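Local coordinates for DNA repair protein XRCC1 (Mus musculus, PDB 3PC6) that serves as a scaffold in DNA single-strand break repair, assembling repair protein complexes, here represented by its second BRCT domain, at residues G10-L15 and N43-F48; Q47-A52 and P67-V72; F71-W76 and Y92-Q97. One frame throughout, in Å; residues are numbered along the deposited sequence. Where two conformers were deposited one is given.

Contact 1: residues G10-L15 and N43-F48; sequences GKHFFL and NERVQF
F13 and F48 form the parallel beta bridge by which the approach to strand 48-51 joins strand 12-16 in the four-stranded parallel sheet of this BRCT domain. The backbone of H12 receives the incoming chain: its O accepts from F48 N at 3.1 Å, almost in line with the carbonyl, and from Q47 N, which stands above the carbonyl plane. Two donors thus grip one oxygen. F14 N continues the pairing to F48 O at 2.8 Å. The two phenyl groups of the bridge lie side by side and point the same way, F13 CD2 4.0 Å from F48 CB, their planes 31° apart. K11 reaches the F48 ring with its CD, 3.7 Å from F48 CE1. F14 CB rests on V46 CG1 at 3.9 Å. The H12 ring has R45 CB over one face, while its ND1 is bonded to E39, which also forms a salt bridge with R45. Ahead of the bridge the Q47 side chain takes the next backbone N-H, that of H12, tilted 35° from its carbonyl plane. Q47 CG lies anti to the carbonyl carbon (chi1 -59°) and the chain runs extended beyond it, which brings OE1 to 3.0 Å from H12 N.

Contact 2: residues Q47-A52 and P67-V72; sequences QFVITA and PSLAFV
V49 and F71 lie side by side on one face of the sheet and point the same way, with V49 CB 3.6 Å from F71 CD2. Here strands 48-51 and 70-72 run parallel in a beta-alpha-beta unit whose crossover helix is 59-65. CG1 of V49 stands anti to the backbone N (chi1 175°), which leaves CG2 to reach both F71 CE2 and L69 CD2, the latter at 4.0 Å. On the opposite face the F48 ring turns its edge to V72 CG2 and meets A70 CB obliquely, 3.9 Å from F48 CD2. I50 slants across V72 and brings its CD1 to 4.0 Å from V72 CB. Between the two faces run four backbone bonds: A70 N to Q47 O, V49 N to A70 O at 2.9 Å, V72 N to V49 O, and T51 N to V72 O. Where the strands begin, a water donates to both Q47 O and S68 O, each at 2.7 Å, so Q47 O has two donors. Peptide groups facing the partner strand are paired, others of 48-51 serve strand 12-16, and V49, L69 and F71 touch helix 59-65, I50 helix 75-83, burying hydrocarbon with no polar atom needing a partner.

Contact 3: residues F71-W76 and Y92-Q97; sequences FVRPRW and YGVVPQ
The Y92 ring lies over the backbone of R75 and W76 in helix 75-83, with W76 CA 3.8 Å from the ring centroid and 15° off its normal, a CH-pi contact. The indole of W76 comes across the tyrosine at about a right angle to its side chain, and W76 CD1 is 3.6 Å from Y92 CD2; the plane of its five-membered ring is inclined by 33° to the tyrosine. CG of W76 is anti to the backbone N (chi1 174°), which places the indole alongside Y92, with its far end against F48. Against CE1 of the tyrosine lies the aliphatic part of R75, its CG 3.6 Å away, while V72 CG1 presses on Y92 CB. A second apolar patch is made by V94, whose CB meets F71 CB at 4.0 Å and whose CG2 packs on the carbonyl carbon of V72. The same CG2 stands over one face of the R73 guanidinium, 3.6 Å from R73 NE. Backbone bonds frame this patch: R73 N gives to Y92 O at 2.9 Å, and V94 N gives to F71 O from well above the carbonyl plane. At the polar edge a water accepts from R73 NE and donates to G93 O at 2.8 Å, and R73 NH1 bonds to the carbonyls of T51 and Q53. With an alanine at R73, the T51 and Q53 carbonyls would probably lose their shared donor, the water its NE partner, and V94 CG2 the flat group it packs on. The 92-97 segment runs beside the end of strand 70-72, adding a single bridge between V72 and G93, and Y92 covers R75 and W76 of helix 75-83, where W76 NE1 bonds to L87 O in the loop that follows.

Contacts 1 and 2 share Q47 and F48 and set strand 48-51 between strands 12-16 and 70-72; contacts 2 and 3 share F71 and V72. The first two join neighbouring strands, whereas contact 3 adds a loop along the edge strand 70-72. Contact 2 is the buried one, a regular parallel pairing with apolar faces. Contacts 1 and 3 are partly buried and lie on opposite sides of the chain's centre: contact 1 adds one side-chain-to-backbone bond from Q47, and contact 3 lays the R73 guanidinium on V94 at its polar rim. Aromatic groups tie them together, W76 of contact 3 touching both F13 and F48. Contact 3 reaches strand 48-51 through a side chain where contact 2 uses backbone.

Contact 1: residues G10-L15 and N43-F48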
loop_
_atom_site.group_PDB
_atom_site.type_symbol
_atom_site.label_atom_id
_atom_site.label_comp_id
_atom_site.label_asym_id
_atom_site.label_seq_id
_atom_site.Cartn_x
_atom_site.Cartn_y
_atom_site.Cartn_z
ATOM N N GLY B 10 -2.376 4.625 13.171
ATOM C CA GLY B 10 -2.490 6.027 13.541
ATOM C C GLY B 10 -1.326 6.917 13.117
ATOM O O GLY B 10 -1.340 8.118 13.363
ATOM N N LYS B 11 -0.316 6.340 12.476
ATOM C CA LYS B 11 0.857 7.112 12.059
ATOM C C LYS B 11 0.818 7.434 10.562
ATOM O O LYS B 11 0.551 6.556 9.752
ATOM C CB LYS B 11 2.131 6.340 12.393
ATOM C CG LYS B 11 2.299 6.066 13.881
ATOM C CD LYS B 11 3.718 5.649 14.206
ATOM C CE LYS B 11 3.849 5.281 15.673
ATOM N NZ LYS B 11 3.170 6.264 16.553
ATOM N N HIS B 12 1.099 8.685 10.207
ATOM C CA HIS B 12 1.046 9.126 8.814
ATOM C C HIS B 12 2.426 9.388 8.228
ATOM O O HIS B 12 3.236 10.085 8.840
ATOM C CB HIS B 12 0.179 10.375 8.697
ATOM C CG HIS B 12 -1.231 10.158 9.146
ATOM N ND1 HIS B 12 -2.271 9.964 8.262
ATOM C CD2 HIS B 12 -1.770 10.074 10.385
ATOM C CE1 HIS B 12 -3.392 9.782 8.937
ATOM N NE2 HIS B 12 -3.116 9.844 10.228
ATOM N N PHE B 13 2.683 8.819 7.048
ATOM C CA PHE B 13 4.000 8.884 6.417
ATOM C C PHE B 13 3.923 9.598 5.075
ATOM O O PHE B 13 2.935 9.466 4.349
ATOM C CB PHE B 13 4.551 7.469 6.169
ATOM C CG PHE B 13 4.668 6.623 7.413
ATOM C CD1 PHE B 13 3.533 6.129 8.048
ATOM C CD2 PHE B 13 5.911 6.295 7.920
ATOM C CE1 PHE B 13 3.639 5.342 9.189
ATOM C CE2 PHE B 13 6.029 5.517 9.056
ATOM C CZ PHE B 13 4.888 5.034 9.694
ATOM N N PHE B 14 4.970 10.345 4.752
ATOM C CA PHE B 14 5.179 10.879 3.414
ATOM C C PHE B 14 6.519 10.343 2.904
ATOM O O PHE B 14 7.541 10.477 3.574
ATOM C CB PHE B 14 5.202 12.405 3.447
ATOM C CG PHE B 14 5.454 13.035 2.112
ATOM C CD1 PHE B 14 4.417 13.229 1.214
ATOM C CD2 PHE B 14 6.730 13.456 1.758
ATOM C CE1 PHE B 14 4.653 13.822 -0.024
ATOM C CE2 PHE B 14 6.976 14.041 0.529
ATOM C CZ PHE B 14 5.932 14.220 -0.368
ATOM N N LEU B 15 6.519 9.707 1.739
ATOM C CA LEU B 15 7.760 9.176 1.188
ATOM C C LEU B 15 8.387 10.248 0.303
ATOM O O LEU B 15 7.855 10.620 -0.747
ATOM C CB LEU B 15 7.511 7.864 0.415
ATOM C CG LEU B 15 6.847 6.745 1.244
ATOM C CD1 LEU B 15 6.688 5.452 0.413
ATOM C CD2 LEU B 15 7.604 6.449 2.540
ATOM N N ASN B 43 0.920 17.407 3.967
ATOM C CA ASN B 43 -0.178 18.131 4.583
ATOM C C ASN B 43 -0.096 18.074 6.104
ATOM O O ASN B 43 0.862 17.536 6.662
ATOM C CB ASN B 43 -1.521 17.603 4.072
ATOM C CG ASN B 43 -1.688 16.118 4.301
ATOM O OD1 ASN B 43 -1.416 15.616 5.390
ATOM N ND2 ASN B 43 -2.146 15.401 3.275
ATOM N N GLU B 44 -1.109 18.626 6.765
ATOM C CA GLU B 44 -1.103 18.777 8.216
ATOM C C GLU B 44 -1.050 17.442 8.934
ATOM O O GLU B 44 -0.611 17.370 10.083
ATOM C CB GLU B 44 -2.342 19.559 8.677
ATOM N N ARG B 45 -1.499 16.387 8.256
ATOM C CA ARG B 45 -1.589 15.060 8.864
ATOM C C ARG B 45 -0.259 14.309 8.888
ATOM O O ARG B 45 -0.100 13.357 9.652
ATOM C CB ARG B 45 -2.658 14.203 8.164
ATOM C CG ARG B 45 -4.060 14.799 8.200
ATOM C CD ARG B 45 -5.123 13.775 7.809
ATOM N NE ARG B 45 -4.911 13.224 6.469
ATOM C CZ ARG B 45 -5.198 13.868 5.340
ATOM N NH1 ARG B 45 -5.701 15.096 5.382
ATOM N NH2 ARG B 45 -4.976 13.289 4.166
ATOM N N VAL B 46 0.686 14.720 8.046
ATOM C CA VAL B 46 1.987 14.048 7.983
ATOM C C VAL B 46 2.765 14.142 9.310
ATOM O O VAL B 46 2.867 15.212 9.910
ATOM C CB VAL B 46 2.851 14.594 6.822
ATOM C CG1 VAL B 46 4.253 13.970 6.838
ATOM C CG2 VAL B 46 2.157 14.340 5.485
ATOM N N GLN B 47 3.301 13.006 9.754
ATOM C CA GLN B 47 4.102 12.939 10.960
ATOM C C GLN B 47 5.550 12.505 10.691
ATOM O O GLN B 47 6.472 12.962 11.376
ATOM C CB GLN B 47 3.432 12.009 11.971
ATOM C CG GLN B 47 2.026 12.467 12.353
ATOM C CD GLN B 47 1.226 11.395 13.077
ATOM O OE1 GLN B 47 1.334 10.213 12.765
ATOM N NE2 GLN B 47 0.415 11.809 14.045
ATOM N N PHE B 48 5.739 11.634 9.696
ATOM C CA PHE B 48 7.058 11.111 9.346
ATOM C C PHE B 48 7.361 11.302 7.866
ATOM O O PHE B 48 6.618 10.841 7.009
ATOM C CB PHE B 48 7.170 9.621 9.696
ATOM C CG PHE B 48 6.903 9.342 11.135
ATOM C CD1 PHE B 48 5.639 8.971 11.557
ATOM C CD2 PHE B 48 7.905 9.527 12.086
ATOM C CE1 PHE B 48 5.375 8.752 12.907
ATOM C CE2 PHE B 48 7.651 9.304 13.444
ATOM C CZ PHE B 48 6.383 8.923 13.853
#

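Contact 2: residues Q47-A52 and P67-V72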
loop_
_atom_site.group_PDB
_atom_site.type_symbol
_atom_site.label_atom_id
_atom_site.label_comp_id
_atom_site.label_asym_id
_atom_site.label_seq_id
_atom_site.Cartn_x
_atom_site.Cartn_y
_atom_site.Cartn_z
ATOM N N GLN B 47 3.301 13.006 9.754
ATOM C CA GLN B 47 4.102 12.939 10.960
ATOM C C GLN B 47 5.550 12.505 10.691
ATOM O O GLN B 47 6.472 12.962 11.376
ATOM C CB GLN B 47 3.432 12.009 11.971
ATOM C CG GLN B 47 2.026 12.467 12.353
ATOM C CD GLN B 47 1.226 11.395 13.077
ATOM O OE1 GLN B 47 1.334 10.213 12.765
ATOM N NE2 GLN B 47 0.415 11.809 14.045
ATOM N N PHE B 48 5.739 11.634 9.696
ATOM C CA PHE B 48 7.058 11.111 9.346
ATOM C C PHE B 48 7.361 11.302 7.866
ATOM O O PHE B 48 6.618 10.841 7.009
ATOM C CB PHE B 48 7.170 9.621 9.696
ATOM C CG PHE B 48 6.903 9.342 11.135
ATOM C CD1 PHE B 48 5.639 8.971 11.557
ATOM C CD2 PHE B 48 7.905 9.527 12.086
ATOM C CE1 PHE B 48 5.375 8.752 12.907
ATOM C CE2 PHE B 48 7.651 9.304 13.444
ATOM C CZ PHE B 48 6.383 8.923 13.853
ATOM N N VAL B 49 8.456 11.994 7.593
ATOM C CA VAL B 49 8.984 12.158 6.239
ATOM C C VAL B 49 10.145 11.180 6.074
ATOM O O VAL B 49 11.162 11.287 6.773
ATOM C CB VAL B 49 9.469 13.603 6.036
ATOM C CG1 VAL B 49 10.132 13.776 4.670
ATOM C CG2 VAL B 49 8.297 14.572 6.209
ATOM N N ILE B 50 9.972 10.201 5.191
ATOM C CA ILE B 50 10.994 9.186 4.954
ATOM C C ILE B 50 11.825 9.591 3.753
ATOM O O ILE B 50 11.280 9.848 2.682
ATOM C CB ILE B 50 10.377 7.805 4.678
ATOM C CG1 ILE B 50 9.352 7.439 5.757
ATOM C CG2 ILE B 50 11.473 6.753 4.532
ATOM C CD1 ILE B 50 9.892 7.399 7.197
ATOM N N THR B 51 13.140 9.672 3.935
ATOM C CA THR B 51 14.025 10.145 2.874
ATOM C C THR B 51 15.373 9.423 2.856
ATOM O O THR B 51 15.981 9.211 3.901
ATOM C CB THR B 51 14.273 11.665 2.980
ATOM O OG1 THR B 51 15.288 12.054 2.043
ATOM C CG2 THR B 51 14.712 12.058 4.392
ATOM N N ALA B 52 15.833 9.058 1.662
ATOM C CA ALA B 52 17.172 8.488 1.497
ATOM C C ALA B 52 18.190 9.555 1.031
ATOM O O ALA B 52 19.372 9.259 0.838
ATOM C CB ALA B 52 17.124 7.324 0.493
ATOM N N PRO B 67 5.194 21.781 12.821
ATOM C CA PRO B 67 6.360 21.681 13.708
ATOM C C PRO B 67 6.568 20.307 14.354
ATOM O O PRO B 67 7.600 20.091 14.984
ATOM C CB PRO B 67 6.078 22.749 14.774
ATOM C CG PRO B 67 5.185 23.738 14.081
ATOM C CD PRO B 67 4.315 22.906 13.186
ATOM N N SER B 68 5.622 19.389 14.196
ATOM C CA SER B 68 5.774 18.053 14.784
ATOM C C SER B 68 6.499 17.046 13.873
ATOM O O SER B 68 6.765 15.918 14.275
ATOM C CB SER B 68 4.414 17.491 15.202
ATOM O OG SER B 68 3.604 17.226 14.074
ATOM N N LEU B 69 6.813 17.456 12.651
ATOM C CA LEU B 69 7.408 16.553 11.662
ATOM C C LEU B 69 8.684 15.893 12.163
ATOM O O LEU B 69 9.508 16.528 12.829
ATOM C CB LEU B 69 7.743 17.325 10.378
ATOM C CG LEU B 69 6.626 17.664 9.401
ATOM C CD1 LEU B 69 7.190 18.491 8.250
ATOM C CD2 LEU B 69 5.979 16.374 8.877
ATOM N N ALA B 70 8.847 14.620 11.826
ATOM C CA ALA B 70 10.097 13.906 12.056
ATOM C C ALA B 70 10.625 13.425 10.716
ATOM O O ALA B 70 9.862 12.906 9.899
ATOM C CB ALA B 70 9.867 12.726 12.966
ATOM N N PHE B 71 11.925 13.588 10.498
ATOM C CA PHE B 71 12.564 13.154 9.250
ATOM C C PHE B 71 13.407 11.921 9.537
ATOM O O PHE B 71 14.220 11.928 10.472
ATOM C CB PHE B 71 13.414 14.302 8.696
ATOM C CG PHE B 71 12.615 15.559 8.458
ATOM C CD1 PHE B 71 12.373 16.448 9.485
ATOM C CD2 PHE B 71 12.051 15.807 7.213
ATOM C CE1 PHE B 71 11.615 17.588 9.272
ATOM C CE2 PHE B 71 11.283 16.938 6.994
ATOM C CZ PHE B 71 11.066 17.827 8.030
ATOM N N VAL B 72 13.203 10.860 8.757
ATOM C CA VAL B 72 13.764 9.551 9.094
ATOM C C VAL B 72 14.264 8.789 7.871
ATOM O O VAL B 72 13.691 8.913 6.790
ATOM C CB VAL B 72 12.702 8.665 9.761
ATOM C CG1 VAL B 72 13.359 7.484 10.481
ATOM C CG2 VAL B 72 11.842 9.478 10.701
HETATM O O HOH W 1 6.209 13.240 14.012
#

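Contact 3: residues F71-W76 and Y92-Q97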
loop_
_atom_site.group_PDB
_atom_site.type_symbol
_atom_site.label_atom_id
_atom_site.label_comp_id
_atom_site.label_asym_id
_atom_site.label_seq_id
_atom_site.Cartn_x
_atom_site.Cartn_y
_atom_site.Cartn_z
ATOM N N PHE B 71 11.925 13.588 10.498
ATOM C CA PHE B 71 12.564 13.154 9.250
ATOM C C PHE B 71 13.407 11.921 9.537
ATOM O O PHE B 71 14.220 11.928 10.472
ATOM C CB PHE B 71 13.414 14.302 8.696
ATOM C CG PHE B 71 12.615 15.559 8.458
ATOM C CD1 PHE B 71 12.373 16.448 9.485
ATOM C CD2 PHE B 71 12.051 15.807 7.213
ATOM C CE1 PHE B 71 11.615 17.588 9.272
ATOM C CE2 PHE B 71 11.283 16.938 6.994
ATOM C CZ PHE B 71 11.066 17.827 8.030
ATOM N N VAL B 72 13.203 10.860 8.757
ATOM C CA VAL B 72 13.764 9.551 9.094
ATOM C C VAL B 72 14.264 8.789 7.871
ATOM O O VAL B 72 13.691 8.913 6.790
ATOM C CB VAL B 72 12.702 8.665 9.761
ATOM C CG1 VAL B 72 13.359 7.484 10.481
ATOM C CG2 VAL B 72 11.842 9.478 10.701
ATOM N N ARG B 73 15.317 7.991 8.061
ATOM C CA ARG B 73 15.852 7.105 7.018
ATOM C C ARG B 73 14.967 5.872 6.789
ATOM O O ARG B 73 14.358 5.361 7.716
ATOM C CB ARG B 73 17.270 6.644 7.390
ATOM C CG ARG B 73 18.320 7.788 7.419
ATOM C CD ARG B 73 18.350 8.486 6.074
ATOM N NE ARG B 73 19.414 9.483 5.967
ATOM C CZ ARG B 73 19.440 10.439 5.049
ATOM N NH1 ARG B 73 18.451 10.532 4.167
ATOM N NH2 ARG B 73 20.444 11.314 5.019
ATOM N N PRO B 74 14.915 5.374 5.543
ATOM C CA PRO B 74 14.082 4.186 5.291
ATOM C C PRO B 74 14.498 2.954 6.114
ATOM O O PRO B 74 13.661 2.082 6.359
ATOM C CB PRO B 74 14.234 3.940 3.785
ATOM C CG PRO B 74 15.368 4.812 3.323
ATOM C CD PRO B 74 15.494 5.940 4.313
ATOM N N ARG B 75 15.753 2.882 6.552
ATOM C CA ARG B 75 16.183 1.779 7.417
ATOM C C ARG B 75 15.281 1.617 8.653
ATOM O O ARG B 75 15.134 0.516 9.178
ATOM C CB ARG B 75 17.652 1.934 7.839
ATOM C CG ARG B 75 18.148 0.845 8.799
ATOM C CD ARG B 75 18.118 -0.553 8.156
ATOM N NE ARG B 75 19.119 -0.699 7.101
ATOM C CZ ARG B 75 19.226 -1.758 6.300
ATOM N NH1 ARG B 75 18.385 -2.778 6.419
ATOM N NH2 ARG B 75 20.174 -1.797 5.373
ATOM N N TRP B 76 14.685 2.707 9.129
ATOM C CA TRP B 76 13.771 2.624 10.272
ATOM C C TRP B 76 12.618 1.650 9.992
ATOM O O TRP B 76 12.298 0.793 10.814
ATOM C CB TRP B 76 13.191 3.999 10.573
ATOM C CG TRP B 76 12.122 4.039 11.624
ATOM C CD1 TRP B 76 12.144 3.434 12.847
ATOM C CD2 TRP B 76 10.894 4.780 11.568
ATOM N NE1 TRP B 76 10.998 3.738 13.547
ATOM C CE2 TRP B 76 10.216 4.562 12.785
ATOM C CE3 TRP B 76 10.300 5.601 10.601
ATOM C CZ2 TRP B 76 8.979 5.135 13.062
ATOM C CZ3 TRP B 76 9.073 6.178 10.885
ATOM C CH2 TRP B 76 8.426 5.940 12.103
ATOM N N TYR B 92 17.186 6.742 13.691
ATOM C CA TYR B 92 17.341 6.791 12.239
ATOM C C TYR B 92 17.046 8.184 11.700
ATOM O O TYR B 92 16.742 8.358 10.515
ATOM C CB TYR B 92 16.381 5.772 11.594
ATOM C CG TYR B 92 16.538 4.375 12.147
ATOM C CD1 TYR B 92 17.502 3.512 11.634
ATOM C CD2 TYR B 92 15.736 3.919 13.187
ATOM C CE1 TYR B 92 17.662 2.232 12.140
ATOM C CE2 TYR B 92 15.890 2.640 13.701
ATOM C CZ TYR B 92 16.861 1.804 13.169
ATOM O OH TYR B 92 17.030 0.528 13.655
ATOM N N GLY B 93 17.137 9.178 12.573
ATOM C CA GLY B 93 16.812 10.540 12.211
ATOM C C GLY B 93 17.692 11.136 11.131
ATOM O O GLY B 93 18.830 10.707 10.902
ATOM N N VAL B 94 17.147 12.149 10.471
ATOM C CA VAL B 94 17.867 12.887 9.440
ATOM C C VAL B 94 17.915 14.345 9.878
ATOM O O VAL B 94 16.886 14.918 10.242
ATOM C CB VAL B 94 17.124 12.819 8.092
ATOM C CG1 VAL B 94 17.910 13.530 6.991
ATOM C CG2 VAL B 94 16.824 11.355 7.709
ATOM N N VAL B 95 19.102 14.943 9.827
ATOM C CA VAL B 95 19.281 16.334 10.231
ATOM C C VAL B 95 20.147 17.056 9.204
ATOM O O VAL B 95 20.875 16.417 8.441
ATOM C CB VAL B 95 19.936 16.430 11.619
ATOM C CG1 VAL B 95 19.025 15.811 12.685
ATOM C CG2 VAL B 95 21.315 15.753 11.609
ATOM N N PRO B 96 20.038 18.392 9.148
ATOM C CA PRO B 96 20.927 19.168 8.284
ATOM C C PRO B 96 22.367 18.967 8.739
ATOM O O PRO B 96 22.618 18.826 9.928
ATOM C CB PRO B 96 20.524 20.620 8.563
ATOM C CG PRO B 96 19.246 20.575 9.281
ATOM C CD PRO B 96 19.172 19.251 9.974
ATOM N N GLN B 97 23.305 18.931 7.805
ATOM C CA GLN B 97 24.709 18.834 8.186
ATOM C C GLN B 97 25.439 20.141 7.900
ATOM O O GLN B 97 25.005 20.932 7.059
ATOM C CB GLN B 97 25.384 17.658 7.476
ATOM C CG GLN B 97 24.928 16.296 7.995
ATOM C CD GLN B 97 25.517 15.141 7.212
ATOM O OE1 GLN B 97 26.158 14.255 7.777
ATOM N NE2 GLN B 97 25.307 15.148 5.901
HETATM O O HOH W 2 20.723 9.984 8.947
#